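Local coordinates for protein lipoxygenase (Cyanothece sp., PDB 5EK8) that is a non-heme iron 9R-lipoxygenase that probably adds molecular oxygen to polyunsaturated fatty acids, at residues 275-280 / 503-508; 316-319 / 323-326; 461-466 / 561-566; 647-652 / 656-661. All coordinates share one frame; numbering follows the deposited sequence.

How the contacts relate
The four contacts form two pairs. Contacts 1 and 2, with centres about 17 Å apart, touch where Asp-280 OD2 meets Leu-325 CD1 at 3.6 Å. Both lie by the sheet that holds strand 272-277; the side chains of Trp-279 and Leu-319 are about 11 and 10 Å from the bound sodium ion. Contacts 3 and 4, with centres about 15 Å apart, meet at helix 451-473, which carries one segment of contact 3: Ile-462 CD1 packs on Phe-652 CE2 at 3.5 Å. Contacts 1 and 3 are about 29 Å apart between centres, yet their segments alternate along the chain. Contact 3 is tied to the iron through helix 549-574, which also carries ligands His-570 and Asn-574.

Contact 1: residues 275-280 / 503-508; sequences MSFIWD and EGIMAN
Where strand 272-277 runs out, the chain passes Ile-505 with the CA atoms of Ile-278 and Ile-505 5.2 Å apart, and no direct hydrogen bond joins the two segments. Ile-505 lies in a type I turn from Gly-504 to Ala-507, entered by Gly-504 at positive phi, which glycine tolerates well. Ile-505 does most of the touching. Its CG1 is anti to the backbone N (chi1 -170°) and the chain stays extended, which carries CD1 into the angle between two aromatic rings. Over one face of Trp-279 it makes a CH-pi contact, 3.5 Å from the centroid of the six-membered ring and 13° off the normal. At Phe-277 the same methyl comes to the ring edge instead, 3.5 Å from CD1. Isoleucine suits the place, since a methyl ending an extended branch can meet one ring's face and the other's edge at once. On the polar side, Ile-278 O lies 3.5 Å from Ile-505 CB, and a water that donates to Ile-505 O (2.8 Å) bridges weakly to Ile-278 N and Ser-276 O. Ser-276 OG itself bonds Glu-294. Phe-277 pairs by its backbone with Val-293 of strand 291-300, while helices 337-377 and 421-432 pack against Trp-279 and Ile-505.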
loop_
_atom_site.group_PDB
_atom_site.type_symbol
_atom_site.label_atom_id
_atom_site.label_comp_id
_atom_site.label_asym_id
_atom_site.label_seq_id
_atom_site.Cartn_x
_atom_site.Cartn_y
_atom_site.Cartn_z
ATOM N N MET A 275 -17.160 -3.243 -19.874
ATOM C CA MET A 275 -16.309 -3.668 -18.773
ATOM C C MET A 275 -16.758 -5.042 -18.276
ATOM O O MET A 275 -17.951 -5.289 -18.073
ATOM C CB MET A 275 -16.328 -2.645 -17.638
ATOM C CG MET A 275 -15.353 -2.944 -16.498
ATOM S SD MET A 275 -13.645 -2.427 -16.789
ATOM C CE MET A 275 -12.976 -3.814 -17.710
ATOM N N SER A 276 -15.793 -5.937 -18.103
ATOM C CA SER A 276 -16.087 -7.325 -17.796
ATOM C C SER A 276 -15.546 -7.727 -16.438
ATOM O O SER A 276 -14.379 -7.490 -16.121
ATOM C CB SER A 276 -15.497 -8.249 -18.867
ATOM O OG SER A 276 -15.930 -7.889 -20.168
ATOM N N PHE A 277 -16.404 -8.351 -15.644
ATOM C CA PHE A 277 -15.959 -9.020 -14.438
ATOM C C PHE A 277 -16.410 -10.474 -14.482
ATOM O O PHE A 277 -17.599 -10.772 -14.351
ATOM C CB PHE A 277 -16.490 -8.310 -13.194
ATOM C CG PHE A 277 -15.949 -6.917 -13.022
ATOM C CD1 PHE A 277 -14.590 -6.707 -12.840
ATOM C CD2 PHE A 277 -16.799 -5.819 -13.041
ATOM C CE1 PHE A 277 -14.087 -5.433 -12.687
ATOM C CE2 PHE A 277 -16.303 -4.541 -12.887
ATOM C CZ PHE A 277 -14.945 -4.346 -12.706
ATOM N N ILE A 278 -15.444 -11.366 -14.691
ATOM C CA ILE A 278 -15.701 -12.801 -14.775
ATOM C C ILE A 278 -14.904 -13.552 -13.712
ATOM O O ILE A 278 -13.695 -13.368 -13.580
ATOM C CB ILE A 278 -15.357 -13.364 -16.173
ATOM C CG1 ILE A 278 -16.423 -12.959 -17.193
ATOM C CG2 ILE A 278 -15.245 -14.872 -16.126
ATOM C CD1 ILE A 278 -16.101 -11.695 -17.945
ATOM N N TRP A 279 -15.592 -14.405 -12.963
ATOM C CA TRP A 279 -15.008 -15.039 -11.787
ATOM C C TRP A 279 -14.863 -16.548 -11.952
ATOM O O TRP A 279 -14.688 -17.269 -10.968
ATOM C CB TRP A 279 -15.859 -14.727 -10.550
ATOM C CG TRP A 279 -16.246 -13.283 -10.460
ATOM C CD1 TRP A 279 -17.344 -12.690 -11.021
ATOM C CD2 TRP A 279 -15.533 -12.244 -9.780
ATOM N NE1 TRP A 279 -17.356 -11.344 -10.731
ATOM C CE2 TRP A 279 -16.255 -11.047 -9.970
ATOM C CE3 TRP A 279 -14.353 -12.210 -9.029
ATOM C CZ2 TRP A 279 -15.837 -9.830 -9.435
ATOM C CZ3 TRP A 279 -13.938 -10.997 -8.501
ATOM C CH2 TRP A 279 -14.681 -9.826 -8.704
ATOM N N ASP A 280 -14.923 -17.020 -13.195
ATOM C CA ASP A 280 -14.833 -18.455 -13.478
ATOM C C ASP A 280 -13.560 -19.085 -12.907
ATOM O O ASP A 280 -13.515 -20.289 -12.637
ATOM C CB ASP A 280 -14.901 -18.710 -14.984
ATOM C CG ASP A 280 -16.223 -18.293 -15.586
ATOM O OD1 ASP A 280 -16.264 -18.005 -16.800
ATOM O OD2 ASP A 280 -17.223 -18.243 -14.840
ATOM N N GLU A 503 -4.000 -13.617 -16.425
ATOM C CA GLU A 503 -5.100 -14.562 -16.518
ATOM C C GLU A 503 -6.122 -14.225 -15.440
ATOM O O GLU A 503 -5.824 -13.493 -14.496
ATOM C CB GLU A 503 -4.603 -16.004 -16.375
ATOM C CG GLU A 503 -3.806 -16.283 -15.111
ATOM C CD GLU A 503 -3.310 -17.724 -15.040
ATOM O OE1 GLU A 503 -3.883 -18.511 -14.256
ATOM O OE2 GLU A 503 -2.350 -18.066 -15.768
ATOM N N GLY A 504 -7.331 -14.750 -15.588
ATOM C CA GLY A 504 -8.381 -14.497 -14.622
ATOM C C GLY A 504 -9.256 -13.323 -15.008
ATOM O O GLY A 504 -9.531 -13.098 -16.187
ATOM N N ILE A 505 -9.679 -12.563 -14.002
ATOM C CA ILE A 505 -10.673 -11.510 -14.184
ATOM C C ILE A 505 -10.160 -10.324 -15.010
ATOM O O ILE A 505 -10.942 -9.643 -15.676
ATOM C CB ILE A 505 -11.188 -10.995 -12.810
ATOM C CG1 ILE A 505 -12.401 -10.078 -12.998
ATOM C CG2 ILE A 505 -10.076 -10.304 -12.013
ATOM C CD1 ILE A 505 -13.086 -9.721 -11.721
ATOM N N MET A 506 -8.852 -10.086 -14.987
ATOM C CA MET A 506 -8.287 -8.931 -15.685
ATOM C C MET A 506 -7.748 -9.286 -17.068
ATOM O O MET A 506 -7.089 -8.468 -17.713
ATOM C CB MET A 506 -7.180 -8.281 -14.847
ATOM C CG MET A 506 -7.671 -7.661 -13.547
ATOM S SD MET A 506 -9.211 -6.745 -13.748
ATOM C CE MET A 506 -8.702 -5.454 -14.880
ATOM N N ALA A 507 -8.038 -10.499 -17.522
ATOM C CA ALA A 507 -7.625 -10.924 -18.852
ATOM C C ALA A 507 -8.795 -10.812 -19.819
ATOM O O ALA A 507 -9.897 -11.274 -19.530
ATOM C CB ALA A 507 -7.081 -12.347 -18.820
ATOM N N ASN A 508 -8.552 -10.179 -20.961
ATOM C CA ASN A 508 -9.581 -10.012 -21.978
ATOM C C ASN A 508 -9.728 -11.261 -22.844
ATOM O O ASN A 508 -8.766 -11.725 -23.464
ATOM C CB ASN A 508 -9.273 -8.795 -22.849
ATOM C CG ASN A 508 -10.351 -8.527 -23.881
ATOM O OD1 ASN A 508 -11.467 -9.034 -23.778
ATOM N ND2 ASN A 508 -10.020 -7.722 -24.883
HETATM O O HOH W 1 -13.314 -10.679 -16.624
#

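Contact 2: residues 316-319 / 323-326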
loop_
_atom_site.group_PDB
_atom_site.type_symbol
_atom_site.label_atom_id
_atom_site.label_comp_id
_atom_site.label_asym_id
_atom_site.label_seq_id
_atom_site.Cartn_x
_atom_site.Cartn_y
_atom_site.Cartn_z
ATOM N N PRO A 316 -25.808 -21.656 -6.429
ATOM C CA PRO A 316 -25.279 -21.657 -5.061
ATOM C C PRO A 316 -24.296 -22.806 -4.847
ATOM O O PRO A 316 -23.321 -22.653 -4.110
ATOM C CB PRO A 316 -26.532 -21.826 -4.199
ATOM C CG PRO A 316 -27.633 -21.271 -5.034
ATOM C CD PRO A 316 -27.280 -21.602 -6.456
ATOM N N ASP A 317 -24.559 -23.929 -5.514
ATOM C CA ASP A 317 -23.675 -25.098 -5.520
ATOM C C ASP A 317 -22.292 -24.841 -6.120
ATOM O O ASP A 317 -21.288 -25.339 -5.613
ATOM C CB ASP A 317 -24.328 -26.246 -6.294
ATOM C CG ASP A 317 -25.173 -27.137 -5.417
ATOM O OD1 ASP A 317 -26.050 -27.842 -5.962
ATOM O OD2 ASP A 317 -24.960 -27.133 -4.186
ATOM N N SER A 318 -22.252 -24.079 -7.208
ATOM C CA SER A 318 -21.027 -23.882 -7.980
ATOM C C SER A 318 -19.907 -23.172 -7.205
ATOM O O SER A 318 -19.643 -21.985 -7.407
ATOM C CB SER A 318 -21.357 -23.111 -9.260
ATOM O OG SER A 318 -22.217 -23.879 -10.088
ATOM N N LEU A 319 -19.233 -23.926 -6.342
ATOM C CA LEU A 319 -18.178 -23.376 -5.501
ATOM C C LEU A 319 -16.845 -23.306 -6.226
ATOM O O LEU A 319 -16.260 -22.233 -6.374
ATOM C CB LEU A 319 -18.022 -24.214 -4.233
ATOM C CG LEU A 319 -19.267 -24.374 -3.367
ATOM C CD1 LEU A 319 -18.928 -25.143 -2.102
ATOM C CD2 LEU A 319 -19.863 -23.004 -3.046
ATOM N N SER A 323 -17.033 -24.199 -12.232
ATOM C CA SER A 323 -18.286 -24.894 -11.935
ATOM C C SER A 323 -19.452 -24.278 -12.730
ATOM O O SER A 323 -19.344 -23.145 -13.200
ATOM C CB SER A 323 -18.558 -24.848 -10.434
ATOM O OG SER A 323 -18.243 -23.567 -9.924
ATOM N N PRO A 324 -20.557 -25.027 -12.899
ATOM C CA PRO A 324 -21.650 -24.607 -13.788
ATOM C C PRO A 324 -22.239 -23.223 -13.508
ATOM O O PRO A 324 -22.331 -22.805 -12.354
ATOM C CB PRO A 324 -22.709 -25.687 -13.556
ATOM C CG PRO A 324 -21.928 -26.888 -13.212
ATOM C CD PRO A 324 -20.761 -26.402 -12.407
ATOM N N LEU A 325 -22.630 -22.531 -14.577
ATOM C CA LEU A 325 -23.268 -21.220 -14.488
ATOM C C LEU A 325 -24.727 -21.291 -14.925
ATOM O O LEU A 325 -25.088 -22.093 -15.789
ATOM C CB LEU A 325 -22.537 -20.189 -15.357
ATOM C CG LEU A 325 -21.077 -19.831 -15.069
ATOM C CD1 LEU A 325 -20.557 -18.896 -16.135
ATOM C CD2 LEU A 325 -20.948 -19.183 -13.711
ATOM N N LYS A 326 -25.565 -20.443 -14.330
ATOM C CA LYS A 326 -26.938 -20.262 -14.799
ATOM C C LYS A 326 -26.914 -19.546 -16.147
ATOM O O LYS A 326 -25.927 -18.896 -16.482
ATOM C CB LYS A 326 -27.768 -19.465 -13.785
ATOM C CG LYS A 326 -27.956 -20.160 -12.448
ATOM C CD LYS A 326 -28.578 -19.226 -11.422
ATOM C CE LYS A 326 -29.943 -18.746 -11.877
ATOM N NZ LYS A 326 -30.614 -17.922 -10.834
#
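Ser-318 is the centre of an inverse gamma turn, and its hydroxyl reaches over to a proline carbonyl six residues on. Ser-318 OG donates to Pro-324 O at 2.5 Å, a value doubtfully short at this resolution, arriving in the carbonyl plane on a lone pair, with a C=O...donor angle of 134°. The hydroxyl lies beside its own backbone N (chi1 -64°), a placement that directs it to the 323-326 segment. A small side chain fits here, because the CA atoms of Ser-318 and Ser-323 are just 4.9 Å apart. The gamma turn is closed by a weak bond from Leu-319 N to Asp-317 O. Both segments belong to the loop that leads from strand 303-313 to strand 329-331, antiparallel neighbours at one margin of a sheet, so the contact draws together the two limbs of this connection. Pro-324 has no N-H to give, and its carbonyl is the group that answers Ser-318. Ser-323 turns its CB toward the other limb, and its OG bonds Ala-320 O within the bend while lying beside Ser-318 CB. Arg-314 NE bonds Ser-318 O, and the backbone of Lys-326 pairs with Ser-313 where the returning limb nears the sheet.

Contact 3: residues 461-466 / 561-566; sequences QILTEY and HIIFHT
This is apolar helix-helix packing in the interior of the helical catalytic domain, between helix 451-473 and helix 549-574. The axes of segments 461-466 and 561-566 approach to 10.3 Å, with 138° between their directions, and no hydrogen bond crosses. Leu-463 points toward the other helix and its two methyls part: CD2 meets Ile-563 CG2 at 3.6 Å, while CD1 lies 3.8 Å from Phe-564 CB and close to that residue's backbone N. The leucine and Ile-563 slide past each other in opposite directions, their branched ends interleaving. One turn on, Tyr-466, with CG anti to the backbone N (chi1 168°), offers the edge of its ring to Ile-563 CD1, which lies in the ring plane 3.6 Å from CE2. In lipoxygenases, long helices of this domain carry the iron ligands, and helix 549-574 bears His-570, whose side chain is about 9 Å from that of Phe-564. His-565 ND1 donates to His-561 O at 3.0 Å and 163°; the acceptor lies in the imidazole plane, helping fix the ring, though the donor stands above the carbonyl plane, and His-565 N shares that oxygen. Thr-566 OG1 donates to Ile-562 O. Met-386 of helix 383-391 touches both Tyr-466 and Ile-563.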
loop_
_atom_site.group_PDB
_atom_site.type_symbol
_atom_site.label_atom_id
_atom_site.label_comp_id
_atom_site.label_asym_id
_atom_site.label_seq_id
_atom_site.Cartn_x
_atom_site.Cartn_y
_atom_site.Cartn_z
ATOM N N GLN A 461 2.384 14.493 -15.327
ATOM C CA GLN A 461 3.264 15.518 -15.882
ATOM C C GLN A 461 3.992 16.262 -14.768
ATOM O O GLN A 461 5.171 16.620 -14.910
ATOM C CB GLN A 461 2.476 16.492 -16.759
ATOM C CG GLN A 461 2.629 16.228 -18.257
ATOM C CD GLN A 461 2.388 14.769 -18.628
ATOM O OE1 GLN A 461 1.260 14.272 -18.560
ATOM N NE2 GLN A 461 3.454 14.075 -19.018
ATOM N N ILE A 462 3.296 16.480 -13.655
ATOM C CA ILE A 462 3.947 17.058 -12.479
ATOM C C ILE A 462 5.119 16.188 -12.012
ATOM O O ILE A 462 6.226 16.685 -11.776
ATOM C CB ILE A 462 2.962 17.239 -11.314
ATOM C CG1 ILE A 462 1.874 18.243 -11.688
ATOM C CG2 ILE A 462 3.692 17.724 -10.077
ATOM C CD1 ILE A 462 0.827 18.411 -10.619
ATOM N N LEU A 463 4.867 14.887 -11.894
ATOM C CA LEU A 463 5.900 13.931 -11.501
ATOM C C LEU A 463 7.053 13.914 -12.498
ATOM O O LEU A 463 8.205 13.759 -12.118
ATOM C CB LEU A 463 5.314 12.523 -11.360
ATOM C CG LEU A 463 4.244 12.349 -10.277
ATOM C CD1 LEU A 463 3.991 10.878 -10.008
ATOM C CD2 LEU A 463 4.623 13.081 -8.993
ATOM N N THR A 464 6.740 14.080 -13.776
ATOM C CA THR A 464 7.772 14.126 -14.800
ATOM C C THR A 464 8.697 15.318 -14.584
ATOM O O THR A 464 9.924 15.157 -14.529
ATOM C CB THR A 464 7.162 14.202 -16.196
ATOM O OG1 THR A 464 6.302 13.074 -16.398
ATOM C CG2 THR A 464 8.257 14.200 -17.244
ATOM N N GLU A 465 8.103 16.506 -14.455
ATOM C CA GLU A 465 8.864 17.720 -14.157
ATOM C C GLU A 465 9.733 17.532 -12.917
ATOM O O GLU A 465 10.937 17.812 -12.929
ATOM C CB GLU A 465 7.933 18.912 -13.944
ATOM C CG GLU A 465 7.163 19.364 -15.170
ATOM C CD GLU A 465 6.269 20.566 -14.877
ATOM O OE1 GLU A 465 6.751 21.527 -14.235
ATOM O OE2 GLU A 465 5.082 20.544 -15.278
ATOM N N TYR A 466 9.103 17.044 -11.853
ATOM C CA TYR A 466 9.781 16.826 -10.581
ATOM C C TYR A 466 10.993 15.915 -10.727
ATOM O O TYR A 466 12.098 16.286 -10.339
ATOM C CB TYR A 466 8.808 16.243 -9.559
ATOM C CG TYR A 466 9.466 15.715 -8.304
ATOM C CD1 TYR A 466 10.283 16.531 -7.522
ATOM C CD2 TYR A 466 9.258 14.405 -7.892
ATOM C CE1 TYR A 466 10.883 16.049 -6.373
ATOM C CE2 TYR A 466 9.850 13.917 -6.747
ATOM C CZ TYR A 466 10.660 14.740 -5.989
ATOM O OH TYR A 466 11.243 14.241 -4.844
ATOM N N HIS A 561 6.777 5.835 -11.392
ATOM C CA HIS A 561 5.833 4.765 -11.086
ATOM C C HIS A 561 5.532 4.683 -9.583
ATOM O O HIS A 561 4.370 4.776 -9.148
ATOM C CB HIS A 561 6.395 3.434 -11.594
ATOM C CG HIS A 561 5.406 2.313 -11.594
ATOM N ND1 HIS A 561 4.363 2.238 -12.494
ATOM C CD2 HIS A 561 5.300 1.217 -10.808
ATOM C CE1 HIS A 561 3.659 1.146 -12.259
ATOM N NE2 HIS A 561 4.209 0.505 -11.241
ATOM N N ILE A 562 6.601 4.520 -8.806
ATOM C CA ILE A 562 6.521 4.442 -7.353
ATOM C C ILE A 562 5.766 5.628 -6.766
ATOM O O ILE A 562 4.776 5.453 -6.048
ATOM C CB ILE A 562 7.926 4.380 -6.718
ATOM C CG1 ILE A 562 8.633 3.082 -7.116
ATOM C CG2 ILE A 562 7.837 4.504 -5.199
ATOM C CD1 ILE A 562 10.110 3.058 -6.755
ATOM N N ILE A 563 6.229 6.833 -7.091
ATOM C CA ILE A 563 5.618 8.043 -6.559
ATOM C C ILE A 563 4.150 8.123 -6.948
ATOM O O ILE A 563 3.304 8.468 -6.124
ATOM C CB ILE A 563 6.346 9.312 -7.041
ATOM C CG1 ILE A 563 7.762 9.360 -6.467
ATOM C CG2 ILE A 563 5.582 10.555 -6.619
ATOM C CD1 ILE A 563 8.576 10.534 -6.951
ATOM N N PHE A 564 3.844 7.778 -8.195
ATOM C CA PHE A 564 2.466 7.849 -8.668
ATOM C C PHE A 564 1.552 6.955 -7.859
ATOM O O PHE A 564 0.477 7.381 -7.435
ATOM C CB PHE A 564 2.355 7.468 -10.142
ATOM C CG PHE A 564 0.954 7.575 -10.686
ATOM C CD1 PHE A 564 0.102 6.477 -10.692
ATOM C CD2 PHE A 564 0.484 8.782 -11.181
ATOM C CE1 PHE A 564 -1.187 6.580 -11.190
ATOM C CE2 PHE A 564 -0.803 8.891 -11.685
ATOM C CZ PHE A 564 -1.641 7.788 -11.686
ATOM N N HIS A 565 1.970 5.715 -7.640
ATOM C CA HIS A 565 1.074 4.787 -6.964
ATOM C C HIS A 565 1.042 4.952 -5.447
ATOM O O HIS A 565 0.045 4.614 -4.813
ATOM C CB HIS A 565 1.433 3.356 -7.344
ATOM C CG HIS A 565 1.064 3.022 -8.753
ATOM N ND1 HIS A 565 1.887 3.303 -9.824
ATOM C CD2 HIS A 565 -0.065 2.488 -9.277
ATOM C CE1 HIS A 565 1.292 2.930 -10.942
ATOM N NE2 HIS A 565 0.107 2.432 -10.639
ATOM N N THR A 566 2.111 5.483 -4.866
ATOM C CA THR A 566 2.142 5.680 -3.422
ATOM C C THR A 566 1.415 6.956 -3.006
ATOM O O THR A 566 1.026 7.103 -1.846
ATOM C CB THR A 566 3.581 5.737 -2.889
ATOM O OG1 THR A 566 4.338 6.677 -3.663
ATOM C CG2 THR A 566 4.224 4.363 -2.959
#

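Contact 4: residues 647-652 / 656-661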
loop_
_atom_site.group_PDB
_atom_site.type_symbol
_atom_site.label_atom_id
_atom_site.label_comp_id
_atom_site.label_asym_id
_atom_site.label_seq_id
_atom_site.Cartn_x
_atom_site.Cartn_y
_atom_site.Cartn_z
ATOM N N ASN A 647 2.060 24.806 -7.672
ATOM C CA ASN A 647 2.004 25.549 -8.926
ATOM C C ASN A 647 0.768 25.172 -9.740
ATOM O O ASN A 647 0.135 26.025 -10.362
ATOM C CB ASN A 647 3.283 25.296 -9.733
ATOM C CG ASN A 647 3.309 26.029 -11.065
ATOM O OD1 ASN A 647 2.531 26.956 -11.306
ATOM N ND2 ASN A 647 4.230 25.625 -11.935
ATOM N N ARG A 648 0.404 23.895 -9.700
ATOM C CA ARG A 648 -0.722 23.414 -10.485
ATOM C C ARG A 648 -1.948 23.097 -9.618
ATOM O O ARG A 648 -2.616 22.085 -9.819
ATOM C CB ARG A 648 -0.304 22.183 -11.291
ATOM C CG ARG A 648 1.099 22.288 -11.879
ATOM C CD ARG A 648 1.115 21.979 -13.367
ATOM N NE ARG A 648 0.367 22.965 -14.143
ATOM C CZ ARG A 648 0.284 22.965 -15.469
ATOM N NH1 ARG A 648 0.905 22.026 -16.172
ATOM N NH2 ARG A 648 -0.419 23.903 -16.092
ATOM N N LYS A 649 -2.248 23.988 -8.677
ATOM C CA LYS A 649 -3.384 23.839 -7.766
ATOM C C LYS A 649 -4.739 24.026 -8.453
ATOM O O LYS A 649 -5.696 23.277 -8.211
ATOM C CB LYS A 649 -3.249 24.846 -6.620
ATOM C CG LYS A 649 -4.458 24.959 -5.704
ATOM C CD LYS A 649 -4.228 26.036 -4.655
ATOM C CE LYS A 649 -5.397 26.155 -3.694
ATOM N NZ LYS A 649 -5.649 24.883 -2.960
ATOM N N ASP A 650 -4.807 25.032 -9.317
ATOM C CA ASP A 650 -6.072 25.475 -9.885
ATOM C C ASP A 650 -6.591 24.581 -11.011
ATOM O O ASP A 650 -7.800 24.470 -11.200
ATOM C CB ASP A 650 -5.932 26.911 -10.382
ATOM C CG ASP A 650 -5.298 27.818 -9.349
ATOM O OD1 ASP A 650 -6.011 28.259 -8.423
ATOM O OD2 ASP A 650 -4.083 28.086 -9.459
ATOM N N GLN A 651 -5.687 23.955 -11.760
ATOM C CA GLN A 651 -6.096 23.025 -12.811
ATOM C C GLN A 651 -6.704 21.791 -12.166
ATOM O O GLN A 651 -7.606 21.162 -12.724
ATOM C CB GLN A 651 -4.919 22.629 -13.711
ATOM C CG GLN A 651 -4.117 23.788 -14.293
ATOM C CD GLN A 651 -3.201 24.444 -13.270
ATOM O OE1 GLN A 651 -3.254 24.125 -12.084
ATOM N NE2 GLN A 651 -2.359 25.364 -13.728
ATOM N N PHE A 652 -6.200 21.447 -10.983
ATOM C CA PHE A 652 -6.776 20.364 -10.200
ATOM C C PHE A 652 -8.116 20.798 -9.628
ATOM O O PHE A 652 -9.053 20.003 -9.554
ATOM C CB PHE A 652 -5.830 19.928 -9.077
ATOM C CG PHE A 652 -4.844 18.874 -9.491
ATOM C CD1 PHE A 652 -5.276 17.615 -9.875
ATOM C CD2 PHE A 652 -3.485 19.136 -9.497
ATOM C CE1 PHE A 652 -4.370 16.638 -10.260
ATOM C CE2 PHE A 652 -2.575 18.163 -9.874
ATOM C CZ PHE A 652 -3.018 16.913 -10.255
ATOM N N GLY A 656 -12.283 19.522 -9.729
ATOM C CA GLY A 656 -12.933 19.269 -8.456
ATOM C C GLY A 656 -12.045 18.531 -7.474
ATOM O O GLY A 656 -12.517 17.728 -6.667
ATOM N N ILE A 657 -10.748 18.811 -7.540
ATOM C CA ILE A 657 -9.774 18.146 -6.684
ATOM C C ILE A 657 -8.933 19.137 -5.879
ATOM O O ILE A 657 -8.449 20.141 -6.406
ATOM C CB ILE A 657 -8.842 17.243 -7.517
ATOM C CG1 ILE A 657 -9.658 16.146 -8.207
ATOM C CG2 ILE A 657 -7.755 16.640 -6.642
ATOM C CD1 ILE A 657 -9.098 15.713 -9.547
ATOM N N ASP A 658 -8.782 18.853 -4.590
ATOM C CA ASP A 658 -7.885 19.614 -3.733
ATOM C C ASP A 658 -6.541 18.893 -3.625
ATOM O O ASP A 658 -6.463 17.779 -3.105
ATOM C CB ASP A 658 -8.507 19.813 -2.345
ATOM C CG ASP A 658 -7.846 20.933 -1.555
ATOM O OD1 ASP A 658 -6.691 21.294 -1.872
ATOM O OD2 ASP A 658 -8.488 21.453 -0.612
ATOM N N ILE A 659 -5.485 19.533 -4.115
ATOM C CA ILE A 659 -4.143 18.963 -4.046
ATOM C C ILE A 659 -3.725 18.705 -2.603
ATOM O O ILE A 659 -2.813 17.919 -2.342
ATOM C CB ILE A 659 -3.106 19.883 -4.714
ATOM C CG1 ILE A 659 -3.056 21.241 -4.009
ATOM C CG2 ILE A 659 -3.448 20.081 -6.179
ATOM C CD1 ILE A 659 -2.012 22.178 -4.572
ATOM N N GLY A 660 -4.403 19.369 -1.670
ATOM C CA GLY A 660 -4.139 19.195 -0.255
ATOM C C GLY A 660 -4.690 17.885 0.273
ATOM O O GLY A 660 -4.384 17.486 1.394
ATOM N N ASN A 661 -5.503 17.213 -0.538
ATOM C CA ASN A 661 -6.065 15.921 -0.161
ATOM C C ASN A 661 -5.272 14.754 -0.740
ATOM O O ASN A 661 -5.652 13.594 -0.582
ATOM C CB ASN A 661 -7.525 15.828 -0.603
ATOM C CG ASN A 661 -8.481 16.432 0.412
ATOM O OD1 ASN A 661 -8.263 16.340 1.621
ATOM N ND2 ASN A 661 -9.547 17.053 -0.077
#
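A Schellman motif ends helix 649-653 here, and the chain beyond it folds back over the helix. Ile-657 N donates to Phe-652 O at 2.9 Å, with 147° at the hydrogen, and Gly-656 N pairs with Ala-653 O. Gly-656 has the positive phi of the C-prime position, which glycine adopts readily. Beyond it, Ile-659 returns toward the helix, crossing Phe-652 at about a right angle: its CG2 lies 3.5 Å from Phe-652 CD2. Its CG1 stands between the backbone N and the carbonyl carbon (chi1 61°), which carries CD1 to 3.6 Å from Lys-649 CB. The first carbons of the lysine side chain lie against this methyl, while its charged end goes on to the surface, making a long salt bridge of 3.9 Å from Lys-649 NZ to Asp-658 OD1. That carboxylate oxygen also accepts from Gly-660 N at 3.0 Å, from above the carboxylate plane, forming an Asx turn that leads into the 3-10 segment 659-661. Leu-645 of helix 639-647 touches Phe-652 and Ile-659, and Ala-455 of helix 451-473 touches Ile-657. Phe-652 CD1 and Ile-657 CG2, 4.2 Å apart, make the apolar contact across the C-cap that typically accompanies a Schellman helix end.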